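Local coordinates for protein endo-arabinase (Bacteroides thetaiotaomicron, PDB 5C0P) that probably hydrolyses O-glycosyl bonds in L-arabinan as a magnesium-binding member of glycoside hydrolase family 43, at residues A188-S193 / M219-F224; K230-Q235 / T253-D258. One frame throughout, in Å; residues are numbered along the deposited sequence.

Interactions 1 and 2 sit on neighbouring strands of one propeller blade, their centres about 8 Å apart. Strands 217-224 and 231-238 are joined by probable hydrogen bonds, Gly234 N to Trp221 O at 2.8 Å and Ala232 N to Ser223 O at 2.9 Å. The two loops meet as well: the Trp190 ring of interaction 1 packs on Thr253 of interaction 2, where Trp190 CD2 lies 3.4 Å from Thr253 CG2. Toward the metal site, Ser222 OG bonds to Ala232 O and to the backbone N of His261, which, like Asp84, binds the magnesium ion; the side chain of Ser222 is about 10 Å from a bound magnesium ion, and that of Tyr231 about 4 Å from the His261 side chain.

Interaction 1. Residues A188-S193 / M219-F224; sequences APWVGS and MLWSSF
Trp190 lays the far end of its indole against the backbone and side chain of strand 217-224, its CH2 reaching Ser223 CB at 3.5 Å. The loop that carries it makes a type I turn from Ala188 to Val191, and the indole leaves that turn with CG placed between the backbone N and the carbonyl carbon (chi1 55°), a torsion that brings the six-membered ring up to the strand with Ser223 N at its edge, in the ring plane. Trp221 has much the same first torsion (63°), and the two indoles slide past each other in opposite directions. Their six-membered rings, with centroids 5.4 Å apart, are inclined at 42°, neither stacked nor T-shaped; Trp190 CZ2 sits above one face of Trp221, toward its rim. Ala188 CB meets the edge of the Trp221 ring, 3.7 Å from CZ2. Val191 fills the angle between the rings: its CG2 lies over a face of Trp190 and 3.8 Å from Trp221 CH2. Beyond this apolar patch, Trp221 NE1 is bonded to Gln249, while Phe183 meets the same indole.

Past the tryptophans the contact turns polar. Gly192 N donates an almost straight bond to Phe224 O (2.9 Å), approaching somewhat tilted from the carbonyl plane, and the same oxygen receives a CA-H...O contact from Val191. A water donates to Gly192 O and to Ser223 OG, each at 2.8 Å; the hydroxyl itself bonds to Val203 O. The join between the 188-193 loop and this blade strand of the five-bladed family 43 propeller therefore combines two chemistries: the obliquely packed indoles, with Ala188 and Val191, bury apolar surface, whereas the one direct hydrogen bond between the segments and the bridging water tie Gly192 to the strand end, and Lys226 bonds to the turn from outside.

Interaction 2. Residues K230-Q235 / T253-D258; sequences KYAIGQ and TLNSDD
Asn255 turns its amide oxygen to the edge of strand 231-238, where OD1 takes the N-H of Ile233 at 2.8 Å, in the carbonyl plane and on a lone pair. With CG set between the backbone N and the carbonyl carbon (chi1 61°), the amide crosses the Ile233 side chain at about a right angle, and Ile233 CD1 lies 3.9 Å from ND2. The other end of the amide is held too, ND2 donating to Asp257 OD1 and to Gly259 O. With an alanine here, Ile233 N would probably lose its acceptor, and Asp257 OD1 and Gly259 O the donor that ND2 supplies.

One residue earlier, Leu254 N bonds to Ile233 O. Leu254 spreads its branches, CD2 packing on Ile233 CG2 and CD1 lying across the extended Gln235 side chain, 3.9 Å from NE2; Gln235 OE1 is bonded to Phe298 N. Thr253 CG2 meets Ala232 CB at 3.6 Å. In the five-bladed propeller of this family, the 253-258 loop leads from the outer strand of one blade toward strand 260-266, running along the edge of strand 231-238 opposite strand 217-224.

Asp258 repeats the device of Asn255: its carboxylate, anti to the backbone N (chi1 -168°), brings OD1 to Tyr231 N at 2.9 Å. OD2 is taken by Asn280 N. Between the two side-chain acceptors, a water donates to Tyr231 O and Asn255 O and accepts from Asp258 N. Lys230 stretches obliquely past Asp258, its NZ 7.0 Å from Asp258 OD1, and donates instead from NZ to Ser256 O at 2.8 Å.

Interaction 1. Residues A188-S193 / M219-F224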
# COMPACT_ATOMS: atom_id res chain seq x y z
N ALA A 188 -7.10 -4.28 17.24
CA ALA A 188 -6.14 -5.39 17.20
C ALA A 188 -5.43 -5.47 18.54
O ALA A 188 -4.85 -4.48 18.99
CB ALA A 188 -5.14 -5.17 16.08
N PRO A 189 -5.46 -6.65 19.18
CA PRO A 189 -4.91 -6.77 20.53
C PRO A 189 -3.40 -6.56 20.58
O PRO A 189 -2.86 -6.27 21.65
CB PRO A 189 -5.23 -8.21 20.92
CG PRO A 189 -6.23 -8.69 19.94
CD PRO A 189 -6.10 -7.89 18.71
N TRP A 190 -2.71 -6.73 19.45
CA TRP A 190 -1.25 -6.64 19.46
C TRP A 190 -0.78 -5.19 19.40
O TRP A 190 0.39 -4.91 19.66
CB TRP A 190 -0.65 -7.43 18.31
CG TRP A 190 -1.17 -7.04 16.95
CD1 TRP A 190 -2.21 -7.63 16.27
CD2 TRP A 190 -0.69 -5.99 16.10
NE1 TRP A 190 -2.39 -7.01 15.06
CE2 TRP A 190 -1.48 -6.00 14.93
CE3 TRP A 190 0.35 -5.05 16.21
CZ2 TRP A 190 -1.27 -5.10 13.88
CZ3 TRP A 190 0.55 -4.16 15.15
CH2 TRP A 190 -0.25 -4.19 14.01
N VAL A 191 -1.69 -4.28 19.08
CA VAL A 191 -1.32 -2.88 18.85
C VAL A 191 -1.01 -2.13 20.14
O VAL A 191 -1.74 -2.24 21.13
CB VAL A 191 -2.44 -2.15 18.06
CG1 VAL A 191 -2.21 -0.64 18.08
CG2 VAL A 191 -2.50 -2.66 16.64
N GLY A 192 0.07 -1.35 20.12
CA GLY A 192 0.38 -0.45 21.22
C GLY A 192 0.46 0.97 20.72
O GLY A 192 0.80 1.22 19.57
N SER A 193 0.13 1.92 21.59
CA SER A 193 0.19 3.33 21.21
C SER A 193 1.62 3.85 21.13
O SER A 193 2.52 3.37 21.83
CB SER A 193 -0.60 4.19 22.19
OG SER A 193 -1.95 3.75 22.28
N MSE A 219 -7.15 -8.93 5.22
CA MSE A 219 -6.51 -7.63 5.09
C MSE A 219 -5.21 -7.64 5.86
O MSE A 219 -5.15 -8.06 7.01
CB MSE A 219 -7.37 -6.47 5.58
CG MSE A 219 -6.68 -5.11 5.31
SE MSE A 219 -7.62 -3.69 6.13
CE MSE A 219 -9.09 -3.64 4.86
N LEU A 220 -4.15 -7.19 5.19
CA LEU A 220 -2.91 -6.88 5.87
C LEU A 220 -2.86 -5.39 6.13
O LEU A 220 -3.40 -4.58 5.35
CB LEU A 220 -1.71 -7.29 5.02
CG LEU A 220 -1.63 -8.78 4.68
CD1 LEU A 220 -0.40 -9.02 3.81
CD2 LEU A 220 -1.57 -9.63 5.94
N TRP A 221 -2.24 -5.01 7.24
CA TRP A 221 -2.03 -3.60 7.55
C TRP A 221 -0.94 -3.50 8.60
O TRP A 221 -0.55 -4.51 9.18
CB TRP A 221 -3.34 -2.95 8.04
CG TRP A 221 -3.90 -3.52 9.31
CD1 TRP A 221 -4.53 -4.72 9.47
CD2 TRP A 221 -3.92 -2.88 10.58
NE1 TRP A 221 -4.92 -4.88 10.78
CE2 TRP A 221 -4.56 -3.75 11.48
CE3 TRP A 221 -3.45 -1.65 11.05
CZ2 TRP A 221 -4.73 -3.43 12.84
CZ3 TRP A 221 -3.62 -1.33 12.39
CH2 TRP A 221 -4.26 -2.22 13.27
N SER A 222 -0.44 -2.29 8.83
CA SER A 222 0.67 -2.13 9.77
C SER A 222 0.41 -1.13 10.89
O SER A 222 -0.32 -0.15 10.72
CB SER A 222 1.95 -1.73 9.04
OG SER A 222 2.49 -2.84 8.35
N SER A 223 1.04 -1.42 12.03
CA SER A 223 1.03 -0.55 13.19
C SER A 223 2.22 -0.92 14.06
O SER A 223 3.08 -1.69 13.64
CB SER A 223 -0.28 -0.69 13.97
OG SER A 223 -0.46 0.40 14.85
N PHE A 224 2.28 -0.39 15.28
CA PHE A 224 3.35 -0.72 16.21
C PHE A 224 2.86 -1.67 17.29
O PHE A 224 1.72 -1.55 17.74
CB PHE A 224 3.95 0.56 16.80
CG PHE A 224 4.67 1.39 15.78
CD1 PHE A 224 3.98 2.32 15.01
CD2 PHE A 224 6.02 1.20 15.56
CE1 PHE A 224 4.64 3.06 14.04
CE2 PHE A 224 6.69 1.94 14.60
CZ PHE A 224 6.00 2.87 13.84
O HOH W 1 0.38 2.10 16.96

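Interaction 2. Residues K230-Q235 / T253-D258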
# COMPACT_ATOMS: atom_id res chain seq x y z
N LYS A 230 7.95 -2.53 18.15
CA LYS A 230 8.30 -2.78 16.74
C LYS A 230 7.17 -2.48 15.77
O LYS A 230 6.00 -2.69 16.06
CB LYS A 230 8.75 -4.23 16.54
CG LYS A 230 10.13 -4.54 17.09
CD LYS A 230 10.46 -6.01 16.91
CE LYS A 230 11.85 -6.32 17.44
NZ LYS A 230 12.09 -7.78 17.51
N TYR A 231 7.54 -2.00 14.59
CA TYR A 231 6.61 -1.90 13.48
C TYR A 231 6.30 -3.33 13.07
O TYR A 231 7.17 -4.21 13.19
CB TYR A 231 7.30 -1.17 12.34
CG TYR A 231 6.42 -0.63 11.24
CD1 TYR A 231 5.28 0.12 11.52
CD2 TYR A 231 6.77 -0.82 9.91
CE1 TYR A 231 4.50 0.65 10.48
CE2 TYR A 231 6.01 -0.30 8.87
CZ TYR A 231 4.88 0.42 9.16
OH TYR A 231 4.14 0.94 8.13
N ALA A 232 5.08 -3.58 12.61
CA ALA A 232 4.68 -4.95 12.32
C ALA A 232 3.56 -5.02 11.32
O ALA A 232 2.91 -4.01 11.00
CB ALA A 232 4.26 -5.66 13.61
N ILE A 233 3.35 -6.24 10.82
CA ILE A 233 2.25 -6.55 9.92
C ILE A 233 1.20 -7.31 10.71
O ILE A 233 1.51 -8.34 11.34
CB ILE A 233 2.72 -7.46 8.77
CG1 ILE A 233 3.94 -6.87 8.07
CG2 ILE A 233 1.57 -7.72 7.79
CD1 ILE A 233 4.69 -7.88 7.20
N GLY A 234 -0.02 -6.78 10.71
CA GLY A 234 -1.14 -7.49 11.30
C GLY A 234 -2.06 -7.98 10.21
O GLY A 234 -1.98 -7.53 9.04
N GLN A 235 -2.93 -8.92 10.55
CA GLN A 235 -3.92 -9.38 9.59
C GLN A 235 -5.30 -9.40 10.23
O GLN A 235 -5.43 -9.55 11.45
CB GLN A 235 -3.56 -10.76 9.02
CG GLN A 235 -3.63 -11.90 10.02
CD GLN A 235 -3.27 -13.24 9.40
OE1 GLN A 235 -3.57 -13.50 8.22
NE2 GLN A 235 -2.64 -14.11 10.18
N THR A 253 1.03 -10.71 15.35
CA THR A 253 1.56 -10.15 14.11
C THR A 253 2.21 -11.25 13.27
O THR A 253 2.57 -12.31 13.80
CB THR A 253 2.58 -9.02 14.37
OG1 THR A 253 3.71 -9.53 15.07
CG2 THR A 253 1.94 -7.91 15.20
N LEU A 254 2.35 -11.00 11.98
CA LEU A 254 2.99 -11.97 11.10
C LEU A 254 4.48 -12.06 11.37
O LEU A 254 5.11 -13.08 11.11
CB LEU A 254 2.79 -11.59 9.63
CG LEU A 254 1.55 -12.07 8.89
CD1 LEU A 254 0.28 -11.58 9.53
CD2 LEU A 254 1.62 -11.63 7.44
N ASN A 255 5.06 -10.97 11.87
CA ASN A 255 6.51 -10.81 11.90
C ASN A 255 7.02 -10.14 13.17
O ASN A 255 6.26 -9.46 13.87
CB ASN A 255 6.95 -9.98 10.68
CG ASN A 255 6.33 -8.59 10.67
OD1 ASN A 255 5.17 -8.39 11.06
ND2 ASN A 255 7.11 -7.61 10.23
N SER A 256 8.31 -10.34 13.46
CA SER A 256 8.95 -9.74 14.62
C SER A 256 10.25 -9.06 14.23
O SER A 256 11.12 -8.84 15.07
CB SER A 256 9.24 -10.81 15.68
OG SER A 256 8.03 -11.27 16.25
N ASP A 257 10.37 -8.71 12.95
CA ASP A 257 11.59 -8.10 12.44
C ASP A 257 11.53 -6.58 12.27
O ASP A 257 12.36 -6.01 11.56
CB ASP A 257 12.01 -8.77 11.13
CG ASP A 257 10.94 -8.72 10.06
OD1 ASP A 257 9.90 -8.07 10.29
OD2 ASP A 257 11.16 -9.32 8.99
N ASP A 258 10.56 -5.94 12.93
CA ASP A 258 10.40 -4.48 12.87
C ASP A 258 10.09 -4.04 11.45
O ASP A 258 10.44 -2.94 11.03
CB ASP A 258 11.66 -3.77 13.42
CG ASP A 258 11.45 -2.28 13.65
OD1 ASP A 258 10.39 -1.90 14.16
OD2 ASP A 258 12.38 -1.48 13.33
O HOH W 2 7.83 -6.78 13.70